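Local coordinates for protein cellulase (Bacillus sp. BG-CS10, PDB 5E09) that probably hydrolyses internal beta-1,4-glucosidic bonds of cellulose with a family 5 glycoside hydrolase barrel followed by carbohydrate-binding modules, at residues Glu169-Phe174 with Leu190-Leu195; Leu100-Asp105 with Thr125-Gln130; Val147-Phe152 with Leu195-Ser200; Arg206-Met211 with Asn258-Asn263. All blocks are in the same frame, centred on the assembly; numbering follows the deposited sequence.

Interaction 1: residues Glu169-Phe174 with Leu190-Leu195; sequences ELNTAF and LVLPTL
Asn171 and Phe174, one turn apart on helix 161-181, pack on Leu190, Leu192 and Pro193 of strand 190-193. This is the helix-on-strand layer of a TIM barrel: strand 142-145, helix 161-181 and strand 190-193 form one beta-alpha-beta crossover. The segments of helix and strand run antiparallel, their axes at 172° and 9.5 Å apart at closest approach. With CG beside the backbone N (chi1 -78°), the side chain of Asn171 leaves the helix toward the strand and runs alongside Leu192, the two side chains pointing opposite ways. Its CB lies 4.1 Å from Leu192 CD2, and CG closes to 3.9 Å from the same methyl. At the tip the amide divides. OD1 rests 3.6 Å from both Leu192 CD2 and Pro193 CD, an apolar setting in which its polar need is met by a hydrogen bond with Ser146 OG. ND2 turns the other way and comes within 3.8 Å of Pro193 O, without a hydrogen bond. Phe174, its CG anti to the backbone N (chi1 163°), sends its ring toward the first half of the strand. Leu192 CD2 meets the ring at its edge, near the plane, so one methyl touches both helix residues. Leu190 points at the helix and Val191 away from it, while Leu192 reaches it only through that CD2 methyl. Trp128 of helix 117-134 adds an edge-to-face contact with the Phe174 ring. The hydrophobic contact finishes at the far end of that ring, where Phe174 CZ lies 3.7 Å from Leu190 CD2.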
loop_
_atom_site.group_PDB
_atom_site.type_symbol
_atom_site.label_atom_id
_atom_site.label_comp_id
_atom_site.label_asym_id
_atom_site.label_seq_id
_atom_site.Cartn_x
_atom_site.Cartn_y
_atom_site.Cartn_z
ATOM N N GLU A 169 -7.336 26.575 9.969
ATOM C CA GLU A 169 -7.172 27.824 9.231
ATOM C C GLU A 169 -6.884 27.569 7.755
ATOM O O GLU A 169 -7.382 28.291 6.892
ATOM C CB GLU A 169 -6.058 28.676 9.847
ATOM C CG GLU A 169 -6.406 29.233 11.220
ATOM C CD GLU A 169 -5.179 29.611 12.037
ATOM O OE1 GLU A 169 -4.131 29.935 11.436
ATOM O OE2 GLU A 169 -5.265 29.577 13.285
ATOM N N LEU A 170 -6.075 26.553 7.465
ATOM C CA LEU A 170 -5.812 26.183 6.078
ATOM C C LEU A 170 -7.094 25.722 5.386
ATOM O O LEU A 170 -7.408 26.163 4.278
ATOM C CB LEU A 170 -4.755 25.081 6.004
ATOM C CG LEU A 170 -3.318 25.503 6.312
ATOM C CD1 LEU A 170 -2.421 24.292 6.228
ATOM C CD2 LEU A 170 -2.851 26.588 5.351
ATOM N N ASN A 171 -7.828 24.837 6.055
ATOM C CA ASN A 171 -9.057 24.284 5.504
ATOM C C ASN A 171 -10.099 25.378 5.271
ATOM O O ASN A 171 -10.746 25.416 4.221
ATOM C CB ASN A 171 -9.611 23.190 6.426
ATOM C CG ASN A 171 -8.861 21.868 6.282
ATOM O OD1 ASN A 171 -8.251 21.604 5.248
ATOM N ND2 ASN A 171 -8.909 21.034 7.319
ATOM N N THR A 172 -10.229 26.280 6.241
ATOM C CA THR A 172 -11.188 27.384 6.174
ATOM C C THR A 172 -10.829 28.376 5.071
ATOM O O THR A 172 -11.690 28.787 4.277
ATOM C CB THR A 172 -11.275 28.121 7.526
ATOM O OG1 THR A 172 -11.714 27.200 8.529
ATOM C CG2 THR A 172 -12.259 29.268 7.455
ATOM N N ALA A 173 -9.554 28.750 5.013
ATOM C CA ALA A 173 -9.078 29.652 3.963
ATOM C C ALA A 173 -9.324 29.062 2.568
ATOM O O ALA A 173 -9.829 29.738 1.667
ATOM C CB ALA A 173 -7.593 29.961 4.160
ATOM N N PHE A 174 -8.946 27.799 2.408
ATOM C CA PHE A 174 -9.187 27.035 1.187
ATOM C C PHE A 174 -10.669 27.092 0.784
ATOM O O PHE A 174 -11.019 27.505 -0.339
ATOM C CB PHE A 174 -8.710 25.595 1.415
ATOM C CG PHE A 174 -9.236 24.594 0.432
ATOM C CD1 PHE A 174 -8.814 24.604 -0.889
ATOM C CD2 PHE A 174 -10.113 23.607 0.845
ATOM C CE1 PHE A 174 -9.285 23.663 -1.794
ATOM C CE2 PHE A 174 -10.590 22.655 -0.049
ATOM C CZ PHE A 174 -10.175 22.685 -1.376
ATOM N N LEU A 190 -15.673 19.585 -1.999
ATOM C CA LEU A 190 -14.390 19.915 -1.403
ATOM C C LEU A 190 -13.980 18.796 -0.475
ATOM O O LEU A 190 -14.811 18.251 0.240
ATOM C CB LEU A 190 -14.467 21.236 -0.646
ATOM C CG LEU A 190 -14.752 22.466 -1.501
ATOM C CD1 LEU A 190 -14.816 23.714 -0.625
ATOM C CD2 LEU A 190 -13.698 22.613 -2.589
ATOM N N VAL A 191 -12.703 18.447 -0.493
ATOM C CA VAL A 191 -12.228 17.310 0.274
ATOM C C VAL A 191 -11.258 17.795 1.351
ATOM O O VAL A 191 -10.262 18.448 1.049
ATOM C CB VAL A 191 -11.552 16.265 -0.646
ATOM C CG1 VAL A 191 -11.047 15.085 0.160
ATOM C CG2 VAL A 191 -12.514 15.794 -1.728
ATOM N N LEU A 192 -11.563 17.495 2.608
ATOM C CA LEU A 192 -10.762 17.986 3.725
ATOM C C LEU A 192 -10.130 16.846 4.502
ATOM O O LEU A 192 -10.791 15.846 4.807
ATOM C CB LEU A 192 -11.612 18.834 4.665
ATOM C CG LEU A 192 -12.355 20.001 4.025
ATOM C CD1 LEU A 192 -13.298 20.647 5.039
ATOM C CD2 LEU A 192 -11.352 21.007 3.475
ATOM N N PRO A 193 -8.843 16.995 4.830
ATOM C CA PRO A 193 -8.090 15.976 5.562
ATOM C C PRO A 193 -8.110 16.151 7.080
ATOM O O PRO A 193 -8.191 17.275 7.579
ATOM C CB PRO A 193 -6.671 16.166 5.031
ATOM C CG PRO A 193 -6.596 17.646 4.758
ATOM C CD PRO A 193 -7.975 18.081 4.342
ATOM N N THR A 194 -8.044 15.034 7.799
ATOM C CA THR A 194 -7.654 15.062 9.195
ATOM C C THR A 194 -6.175 15.421 9.238
ATOM O O THR A 194 -5.491 15.367 8.213
ATOM C CB THR A 194 -7.879 13.709 9.903
ATOM O OG1 THR A 194 -7.209 12.672 9.174
ATOM C CG2 THR A 194 -9.364 13.377 9.995
ATOM N N LEU A 195 -5.686 15.792 10.416
ATOM C CA LEU A 195 -4.262 16.025 10.621
ATOM C C LEU A 195 -3.469 14.767 10.280
ATOM O O LEU A 195 -3.759 13.688 10.805
ATOM C CB LEU A 195 -4.000 16.451 12.069
ATOM C CG LEU A 195 -2.603 16.993 12.380
ATOM C CD1 LEU A 195 -2.321 18.254 11.571
ATOM C CD2 LEU A 195 -2.467 17.266 13.865
#

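Interaction 2: residues Leu100-Asp105 with Thr125-Gln130; sequences LNLHHD and TALWEQ
Leu102 and Trp128 meet because each carries CG beside its own backbone N (chi1 -60° and -83°), which brings the isobutyl group against the indole between the end of strand 97-100 and helix 117-134. The two side chains pass at a slant. Leu102 CG lies 3.7 Å from Trp128 CE2, and its CD2 methyl sits above one face of the indole, offset toward the rim. The CD1 branch is modelled too close to the pyrrole nitrogen for its exact position to be trusted. Leu102 CD2 also touches the helix one residue earlier, 3.5 Å from Leu127 CD1, so the leucine is wedged between two successive helix residues. The far corner of the indole reaches Leu100 at the end of strand 97-100: Trp128 CH2 approaches Leu100 O at the ring edge, 3.9 Å away. NE1 is spoken for by Ser146 O on the next barrel strand's loop. The contact is buried, and its chemistry is almost wholly apolar: a branched aliphatic chain against an aromatic surface, with the single indole N-H paired to a backbone carbonyl. That bond probably fixes how the ring is turned, leaving its face for the leucine.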
loop_
_atom_site.group_PDB
_atom_site.type_symbol
_atom_site.label_atom_id
_atom_site.label_comp_id
_atom_site.label_asym_id
_atom_site.label_seq_id
_atom_site.Cartn_x
_atom_site.Cartn_y
_atom_site.Cartn_z
ATOM N N LEU A 100 -8.056 16.777 -7.161
ATOM C CA LEU A 100 -6.814 17.540 -7.335
ATOM C C LEU A 100 -6.375 18.203 -6.024
ATOM O O LEU A 100 -7.214 18.723 -5.282
ATOM C CB LEU A 100 -6.997 18.599 -8.420
ATOM C CG LEU A 100 -5.805 19.511 -8.704
ATOM C CD1 LEU A 100 -4.691 18.724 -9.359
ATOM C CD2 LEU A 100 -6.210 20.700 -9.566
ATOM N N ASN A 101 -5.073 18.190 -5.731
ATOM C CA ASN A 101 -4.597 18.758 -4.464
ATOM C C ASN A 101 -3.324 19.595 -4.523
ATOM O O ASN A 101 -2.800 19.887 -5.597
ATOM C CB ASN A 101 -4.393 17.637 -3.431
ATOM C CG ASN A 101 -3.181 16.745 -3.712
ATOM O OD1 ASN A 101 -2.280 17.081 -4.493
ATOM N ND2 ASN A 101 -3.149 15.598 -3.041
ATOM N N LEU A 102 -2.778 19.791 -3.325
ATOM C CA LEU A 102 -1.478 20.371 -3.058
ATOM C C LEU A 102 -0.935 19.089 -2.412
ATOM O O LEU A 102 -1.599 18.541 -1.532
ATOM C CB LEU A 102 -1.575 21.497 -2.038
ATOM C CG LEU A 102 -2.461 22.684 -2.420
ATOM C CD1 LEU A 102 -2.530 23.692 -1.283
ATOM C CD2 LEU A 102 -1.956 23.342 -3.695
ATOM N N HIS A 103 0.236 18.628 -2.808
ATOM C CA HIS A 103 0.752 17.393 -2.250
ATOM C C HIS A 103 1.954 17.479 -1.330
ATOM O O HIS A 103 1.787 17.650 -0.165
ATOM C CB HIS A 103 0.985 16.374 -3.348
ATOM C CG HIS A 103 0.902 14.962 -2.888
ATOM N ND1 HIS A 103 -0.290 14.335 -2.645
ATOM C CD2 HIS A 103 1.860 14.052 -2.640
ATOM C CE1 HIS A 103 -0.064 13.103 -2.258
ATOM N NE2 HIS A 103 1.235 12.903 -2.259
ATOM N N HIS A 104 3.154 17.358 -1.847
ATOM C CA HIS A 104 4.340 17.404 -1.014
ATOM C C HIS A 104 4.604 18.768 -0.443
ATOM O O HIS A 104 5.373 18.936 0.459
ATOM C CB HIS A 104 5.540 16.760 -1.670
ATOM C CG HIS A 104 5.418 15.284 -1.769
ATOM N ND1 HIS A 104 5.033 14.505 -0.712
ATOM C CD2 HIS A 104 5.588 14.446 -2.806
ATOM C CE1 HIS A 104 4.986 13.251 -1.090
ATOM N NE2 HIS A 104 5.319 13.190 -2.357
ATOM N N ASP A 105 3.926 19.740 -1.000
ATOM C CA ASP A 105 3.996 21.099 -0.482
ATOM C C ASP A 105 3.747 21.122 1.019
ATOM O O ASP A 105 4.233 22.000 1.724
ATOM C CB ASP A 105 2.977 21.995 -1.186
ATOM C CG ASP A 105 3.164 22.021 -2.684
ATOM O OD1 ASP A 105 4.118 22.679 -3.150
ATOM O OD2 ASP A 105 2.350 21.391 -3.395
ATOM N N THR A 125 -2.746 30.771 -0.380
ATOM C CA THR A 125 -3.814 31.573 -0.960
ATOM C C THR A 125 -3.628 31.788 -2.459
ATOM O O THR A 125 -4.575 31.614 -3.228
ATOM C CB THR A 125 -3.910 32.933 -0.276
ATOM O OG1 THR A 125 -4.183 32.731 1.115
ATOM C CG2 THR A 125 -5.019 33.760 -0.895
ATOM N N ALA A 126 -2.416 32.163 -2.868
ATOM C CA ALA A 126 -2.109 32.351 -4.286
ATOM C C ALA A 126 -2.348 31.070 -5.090
ATOM O O ALA A 126 -2.914 31.100 -6.195
ATOM C CB ALA A 126 -0.669 32.823 -4.457
ATOM N N LEU A 127 -1.915 29.947 -4.524
ATOM C CA LEU A 127 -2.112 28.643 -5.145
ATOM C C LEU A 127 -3.578 28.335 -5.357
ATOM O O LEU A 127 -4.002 28.063 -6.483
ATOM C CB LEU A 127 -1.487 27.529 -4.303
ATOM C CG LEU A 127 -0.042 27.166 -4.617
ATOM C CD1 LEU A 127 0.389 25.938 -3.824
ATOM C CD2 LEU A 127 0.116 26.934 -6.111
ATOM N N TRP A 128 -4.363 28.363 -4.284
ATOM C CA TRP A 128 -5.762 27.976 -4.444
ATOM C C TRP A 128 -6.576 29.029 -5.197
ATOM O O TRP A 128 -7.643 28.718 -5.724
ATOM C CB TRP A 128 -6.396 27.647 -3.090
ATOM C CG TRP A 128 -6.093 26.234 -2.692
ATOM C CD1 TRP A 128 -5.373 25.812 -1.607
ATOM C CD2 TRP A 128 -6.462 25.046 -3.421
ATOM N NE1 TRP A 128 -5.292 24.438 -1.604
ATOM C CE2 TRP A 128 -5.941 23.953 -2.689
ATOM C CE3 TRP A 128 -7.182 24.817 -4.592
ATOM C CZ2 TRP A 128 -6.137 22.633 -3.124
ATOM C CZ3 TRP A 128 -7.368 23.504 -5.011
ATOM C CH2 TRP A 128 -6.847 22.429 -4.275
ATOM N N GLU A 129 -6.066 30.255 -5.285
ATOM C CA GLU A 129 -6.688 31.255 -6.148
ATOM C C GLU A 129 -6.467 30.899 -7.617
ATOM O O GLU A 129 -7.421 30.863 -8.402
ATOM C CB GLU A 129 -6.147 32.650 -5.850
ATOM C CG GLU A 129 -6.827 33.344 -4.680
ATOM C CD GLU A 129 -6.122 34.625 -4.259
ATOM O OE1 GLU A 129 -5.040 34.922 -4.810
ATOM O OE2 GLU A 129 -6.654 35.334 -3.374
ATOM N N GLN A 130 -5.217 30.620 -7.991
ATOM C CA GLN A 130 -4.933 30.236 -9.377
ATOM C C GLN A 130 -5.663 28.943 -9.774
ATOM O O GLN A 130 -6.201 28.842 -10.880
ATOM C CB GLN A 130 -3.432 30.073 -9.604
ATOM C CG GLN A 130 -2.642 31.349 -9.465
ATOM C CD GLN A 130 -1.149 31.113 -9.553
ATOM O OE1 GLN A 130 -0.607 30.912 -10.637
ATOM N NE2 GLN A 130 -0.476 31.134 -8.411
#

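Interaction 3: residues Val147-Phe152 with Leu195-Ser200; sequences VNEPRF and LETATS
Pro150 and Glu196 supply the hydrogen bond that joins these two loops: Glu196 N donates to Pro150 O over 2.7 Å, in the carbonyl plane but bent at the hydrogen (132°). Within its own loop Thr197 OG1 donates to Glu196 O at 2.7 Å, the donor tilted from the carbonyl plane. Van der Waals contacts flank these bonds. Thr197 lies across Glu149, its OG1 3.3 Å from Glu149 CG and its CG2 methyl 3.6 Å from Glu149 N. With OG1 between the backbone N and the carbonyl carbon (chi1 62°), the hydroxyl can reach both the Glu149 chain and Glu196 O. A glycine at Thr197 would probably leave Glu196 O without its hydroxyl mate and open a gap beside Glu149 CG. Leu195 CD1 packs against Pro150 O and, 3.9 Å away, meets the Phe152 ring at its edge through Phe152 CE2. The opposite charges do not touch. Glu196 OE2 lies 3.5 Å from Arg151 CG, whereas Arg151 NE is 4.6 Å from it, a separation at which attraction is probably modest; Glu196 OE2 also lies close to the like-charged Glu158. Glu149 OE2 turns instead to a hydrogen bond with His224 ND1. Both loops follow barrel strands, and Asn148-Glu149-Pro150 matches the Asn-Glu-Pro signature of family 5 hydrolases, consistent with a place in the active-site cleft at the C-terminal end of the barrel.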
loop_
_atom_site.group_PDB
_atom_site.type_symbol
_atom_site.label_atom_id
_atom_site.label_comp_id
_atom_site.label_asym_id
_atom_site.label_seq_id
_atom_site.Cartn_x
_atom_site.Cartn_y
_atom_site.Cartn_z
ATOM N N VAL A 147 -5.008 19.973 1.153
ATOM C CA VAL A 147 -3.587 19.678 1.323
ATOM C C VAL A 147 -3.400 18.205 1.677
ATOM O O VAL A 147 -4.173 17.644 2.455
ATOM C CB VAL A 147 -2.958 20.568 2.420
ATOM C CG1 VAL A 147 -3.873 20.632 3.645
ATOM C CG2 VAL A 147 -1.562 20.077 2.804
ATOM N N ASN A 148 -2.391 17.567 1.095
ATOM C CA ASN A 148 -2.129 16.171 1.409
ATOM C C ASN A 148 -1.406 16.021 2.731
ATOM O O ASN A 148 -0.424 16.713 2.972
ATOM C CB ASN A 148 -1.306 15.512 0.309
ATOM C CG ASN A 148 -1.035 14.052 0.594
ATOM O OD1 ASN A 148 -1.938 13.221 0.517
ATOM N ND2 ASN A 148 0.210 13.730 0.944
ATOM N N GLU A 149 -1.898 15.110 3.570
ATOM C CA GLU A 149 -1.246 14.724 4.829
ATOM C C GLU A 149 -0.628 15.889 5.605
ATOM O O GLU A 149 0.589 15.945 5.772
ATOM C CB GLU A 149 -0.170 13.661 4.552
ATOM C CG GLU A 149 -0.741 12.384 3.935
ATOM C CD GLU A 149 0.234 11.208 3.930
ATOM O OE1 GLU A 149 1.418 11.407 4.280
ATOM O OE2 GLU A 149 -0.195 10.081 3.582
ATOM N N PRO A 150 -1.468 16.819 6.086
ATOM C CA PRO A 150 -0.975 18.009 6.789
ATOM C C PRO A 150 -0.185 17.663 8.046
ATOM O O PRO A 150 -0.658 16.898 8.883
ATOM C CB PRO A 150 -2.259 18.762 7.158
ATOM C CG PRO A 150 -3.321 18.190 6.290
ATOM C CD PRO A 150 -2.938 16.764 6.067
ATOM N N ARG A 151 1.011 18.226 8.165
ATOM C CA ARG A 151 1.832 18.053 9.355
ATOM C C ARG A 151 2.528 19.381 9.633
ATOM O O ARG A 151 2.749 20.166 8.716
ATOM C CB ARG A 151 2.841 16.916 9.154
ATOM C CG ARG A 151 3.464 16.366 10.430
ATOM C CD ARG A 151 4.571 15.361 10.113
ATOM N NE ARG A 151 4.521 14.939 8.719
ATOM C CZ ARG A 151 5.507 15.125 7.848
ATOM N NH1 ARG A 151 6.640 15.701 8.232
ATOM N NH2 ARG A 151 5.362 14.714 6.596
ATOM N N PHE A 152 2.857 19.657 10.887
ATOM C CA PHE A 152 3.508 20.923 11.205
ATOM C C PHE A 152 4.679 20.725 12.142
ATOM O O PHE A 152 4.815 19.671 12.761
ATOM C CB PHE A 152 2.505 21.908 11.805
ATOM C CG PHE A 152 1.326 22.164 10.919
ATOM C CD1 PHE A 152 1.395 23.107 9.908
ATOM C CD2 PHE A 152 0.158 21.438 11.075
ATOM C CE1 PHE A 152 0.314 23.334 9.079
ATOM C CE2 PHE A 152 -0.924 21.661 10.251
ATOM C CZ PHE A 152 -0.849 22.613 9.252
ATOM N N LEU A 195 -5.686 15.792 10.416
ATOM C CA LEU A 195 -4.262 16.025 10.621
ATOM C C LEU A 195 -3.469 14.767 10.280
ATOM O O LEU A 195 -3.759 13.688 10.805
ATOM C CB LEU A 195 -4.000 16.451 12.069
ATOM C CG LEU A 195 -2.603 16.993 12.380
ATOM C CD1 LEU A 195 -2.321 18.254 11.571
ATOM C CD2 LEU A 195 -2.467 17.266 13.865
ATOM N N GLU A 196 -2.487 14.913 9.387
ATOM C CA GLU A 196 -1.652 13.802 8.907
ATOM C C GLU A 196 -2.464 12.728 8.179
ATOM O O GLU A 196 -1.997 11.597 8.015
ATOM C CB GLU A 196 -0.884 13.163 10.070
ATOM C CG GLU A 196 0.273 13.984 10.590
ATOM C CD GLU A 196 0.843 13.434 11.887
ATOM O OE1 GLU A 196 0.260 12.473 12.433
ATOM O OE2 GLU A 196 1.870 13.968 12.364
ATOM N N THR A 197 -3.668 13.099 7.741
ATOM C CA THR A 197 -4.683 12.158 7.253
ATOM C C THR A 197 -4.766 10.895 8.105
ATOM O O THR A 197 -4.966 9.807 7.579
ATOM C CB THR A 197 -4.441 11.740 5.779
ATOM O OG1 THR A 197 -3.177 11.073 5.659
ATOM C CG2 THR A 197 -4.477 12.954 4.856
ATOM N N ALA A 198 -4.610 11.047 9.419
ATOM C CA ALA A 198 -4.643 9.910 10.337
ATOM C C ALA A 198 -6.044 9.712 10.917
ATOM O O ALA A 198 -6.941 10.514 10.674
ATOM C CB ALA A 198 -3.629 10.102 11.449
ATOM N N THR A 199 -6.230 8.654 11.699
ATOM C CA THR A 199 -7.577 8.236 12.068
ATOM C C THR A 199 -7.854 8.183 13.569
ATOM O O THR A 199 -8.824 7.557 13.994
ATOM C CB THR A 199 -7.894 6.848 11.471
ATOM O OG1 THR A 199 -7.019 5.863 12.039
ATOM C CG2 THR A 199 -7.717 6.871 9.958
ATOM N N SER A 200 -7.019 8.840 14.369
ATOM C CA SER A 200 -7.277 8.953 15.801
ATOM C C SER A 200 -8.611 9.650 16.049
ATOM O O SER A 200 -8.986 10.567 15.313
ATOM C CB SER A 200 -6.150 9.717 16.495
ATOM O OG SER A 200 -4.903 9.087 16.266
#

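Interaction 4: residues Arg206-Met211 with Asn258-Asn263; sequences RLHQTM and NTFTAN
The rings of His208 and Phe260 meet obliquely between helices 201-214 and 243-261, centroids 5.8 Å apart and planes at 67°, neither stacked nor edge-to-face. Phe260 CE1 comes 3.8 Å from His208 CA, so the phenyl ring meets the backbone of helix 201-214 and His208 CB rather than lying against the imidazole. Leu207 crosses the phenylalanine at about a right angle and places Leu207 CD2 3.5 Å from Phe260 CZ. On the same side of the ring plane as Leu207 CD2, the selenium of Met211 (a selenomethionine) makes a Met-aromatic contact, Met211 SE lying 4.3 Å from Phe260 CE1 in an oblique approach. Over the opposite face, within the second segment, the Thr259 CG2 methyl sits above the centre of the Phe260 ring. The imidazole of His208, carried out by a chi1 of -168° that puts CG anti to the backbone N, takes a different set of neighbours. Thr259 O lies over one face, displaced toward the rim, 3.9 Å from His208 NE2. The amide of Asn263 is turned only 19° from the plane of this ring. Asn263 ND2 makes a weak hydrogen bond of 2.7 Å to Thr259 O. Putting a serine in place of His208 is likely to open a gap over Thr259 O and leave the Asn263 amide without the ring beside it. Deeper in, Leu207, Met211 and Phe260 all rest on Ala221 of strand 219-225, Leu207 and Met211 also reach Leu192 of strand 190-193, and Ile265 touches His208, Met211 and Phe260.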
loop_
_atom_site.group_PDB
_atom_site.type_symbol
_atom_site.label_atom_id
_atom_site.label_comp_id
_atom_site.label_asym_id
_atom_site.label_seq_id
_atom_site.Cartn_x
_atom_site.Cartn_y
_atom_site.Cartn_z
ATOM N N ARG A 206 -11.942 16.691 15.325
ATOM C CA ARG A 206 -11.597 18.059 14.956
ATOM C C ARG A 206 -11.920 18.362 13.498
ATOM O O ARG A 206 -12.373 19.470 13.171
ATOM C CB ARG A 206 -10.125 18.317 15.250
ATOM C CG ARG A 206 -9.824 18.143 16.721
ATOM C CD ARG A 206 -8.463 18.638 17.084
ATOM N NE ARG A 206 -8.527 19.895 17.821
ATOM C CZ ARG A 206 -8.328 19.999 19.129
ATOM N NH1 ARG A 206 -8.045 18.920 19.846
ATOM N NH2 ARG A 206 -8.402 21.186 19.719
ATOM N N LEU A 207 -11.699 17.385 12.619
ATOM C CA LEU A 207 -12.150 17.551 11.240
ATOM C C LEU A 207 -13.671 17.722 11.217
ATOM O O LEU A 207 -14.209 18.579 10.508
ATOM C CB LEU A 207 -11.728 16.362 10.380
ATOM C CG LEU A 207 -12.334 16.361 8.977
ATOM C CD1 LEU A 207 -11.952 17.614 8.233
ATOM C CD2 LEU A 207 -11.894 15.132 8.212
ATOM N N HIS A 208 -14.350 16.905 12.018
ATOM C CA HIS A 208 -15.805 16.961 12.151
ATOM C C HIS A 208 -16.274 18.357 12.554
ATOM O O HIS A 208 -17.197 18.919 11.964
ATOM C CB HIS A 208 -16.267 15.920 13.177
ATOM C CG HIS A 208 -17.751 15.695 13.186
ATOM N ND1 HIS A 208 -18.573 16.128 12.181
ATOM C CD2 HIS A 208 -18.540 15.073 14.096
ATOM C CE1 HIS A 208 -19.826 15.785 12.463
ATOM N NE2 HIS A 208 -19.828 15.149 13.613
ATOM N N GLN A 209 -15.604 18.921 13.551
ATOM C CA GLN A 209 -15.919 20.254 14.038
ATOM C C GLN A 209 -15.679 21.301 12.952
ATOM O O GLN A 209 -16.513 22.184 12.746
ATOM C CB GLN A 209 -15.097 20.569 15.292
ATOM C CG GLN A 209 -15.432 21.902 15.953
ATOM C CD GLN A 209 -16.915 22.054 16.265
ATOM O OE1 GLN A 209 -17.497 23.115 16.040
ATOM N NE2 GLN A 209 -17.530 20.995 16.790
ATOM N N THR A 210 -14.551 21.197 12.254
ATOM C CA THR A 210 -14.277 22.100 11.135
ATOM C C THR A 210 -15.413 22.075 10.113
ATOM O O THR A 210 -15.864 23.120 9.628
ATOM C CB THR A 210 -12.961 21.742 10.418
ATOM O OG1 THR A 210 -11.867 21.819 11.339
ATOM C CG2 THR A 210 -12.709 22.691 9.244
HETATM N N MSE A 211 -15.883 20.872 9.803
HETATM C CA MSE A 211 -16.939 20.712 8.814
HETATM C C MSE A 211 -18.259 21.293 9.285
HETATM O O MSE A 211 -18.956 21.950 8.512
HETATM C CB MSE A 211 -17.098 19.241 8.449
HETATM C CG MSE A 211 -15.947 18.786 7.586
HETATM SE SE MSE A 211 -16.013 16.983 6.900
HETATM C CE MSE A 211 -14.680 17.223 5.512
ATOM N N ASN A 258 -18.436 5.776 12.447
ATOM C CA ASN A 258 -19.233 6.411 13.495
ATOM C C ASN A 258 -19.147 7.929 13.452
ATOM O O ASN A 258 -20.154 8.623 13.616
ATOM C CB ASN A 258 -18.801 5.923 14.878
ATOM C CG ASN A 258 -18.951 4.428 15.037
ATOM O OD1 ASN A 258 -19.776 3.798 14.369
ATOM N ND2 ASN A 258 -18.149 3.846 15.925
ATOM N N THR A 259 -17.944 8.450 13.227
ATOM C CA THR A 259 -17.768 9.896 13.263
ATOM C C THR A 259 -18.354 10.602 12.041
ATOM O O THR A 259 -19.004 11.633 12.180
ATOM C CB THR A 259 -16.285 10.268 13.397
ATOM O OG1 THR A 259 -15.759 9.672 14.588
ATOM C CG2 THR A 259 -16.119 11.782 13.478
ATOM N N PHE A 260 -18.142 10.052 10.849
ATOM C CA PHE A 260 -18.542 10.752 9.630
ATOM C C PHE A 260 -19.696 10.098 8.863
ATOM O O PHE A 260 -20.760 10.702 8.700
ATOM C CB PHE A 260 -17.347 10.893 8.695
ATOM C CG PHE A 260 -16.248 11.754 9.236
ATOM C CD1 PHE A 260 -16.413 13.126 9.340
ATOM C CD2 PHE A 260 -15.043 11.198 9.625
ATOM C CE1 PHE A 260 -15.400 13.925 9.833
ATOM C CE2 PHE A 260 -14.021 11.996 10.118
ATOM C CZ PHE A 260 -14.203 13.358 10.222
ATOM N N THR A 261 -19.473 8.881 8.375
ATOM C CA THR A 261 -20.453 8.199 7.527
ATOM C C THR A 261 -21.815 8.028 8.215
ATOM O O THR A 261 -22.856 8.173 7.579
ATOM C CB THR A 261 -19.926 6.817 7.080
ATOM O OG1 THR A 261 -18.767 6.993 6.253
ATOM C CG2 THR A 261 -20.981 6.058 6.292
ATOM N N ALA A 262 -21.800 7.730 9.511
ATOM C CA ALA A 262 -23.030 7.570 10.282
ATOM C C ALA A 262 -23.852 8.859 10.278
ATOM O O ALA A 262 -25.081 8.826 10.213
ATOM C CB ALA A 262 -22.715 7.147 11.703
ATOM N N ASN A 263 -23.165 9.994 10.349
ATOM C CA ASN A 263 -23.801 11.285 10.123
ATOM C C ASN A 263 -23.762 11.566 8.626
ATOM O O ASN A 263 -23.405 10.698 7.835
ATOM C CB ASN A 263 -23.012 12.400 10.807
ATOM C CG ASN A 263 -22.835 12.154 12.295
ATOM O OD1 ASN A 263 -23.807 11.951 13.022
ATOM N ND2 ASN A 263 -21.587 12.151 12.751
#

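Overall arrangement
All four contacts belong to the parallel barrel of the family 5 domain. Along the chain interaction 2 comes first; interaction 1 falls within the span bracketed by interaction 3, and interaction 4 follows. Interactions 1, 2 and 4 pack outer helices on strands, loops or each other; interaction 3 joins loops beyond strands 142-145 and 190-193. Centre to centre, interaction 1 lies about 10 Å from interaction 3, about 12 Å from interaction 2 and about 13 Å from interaction 4, touching all three. It ends at Leu195, where a segment of interaction 3 begins. Interactions 2 and 4 stay about 13 Å apart at nearest atoms. Through interaction 1, packing runs from the helical layer to the probable cleft loops.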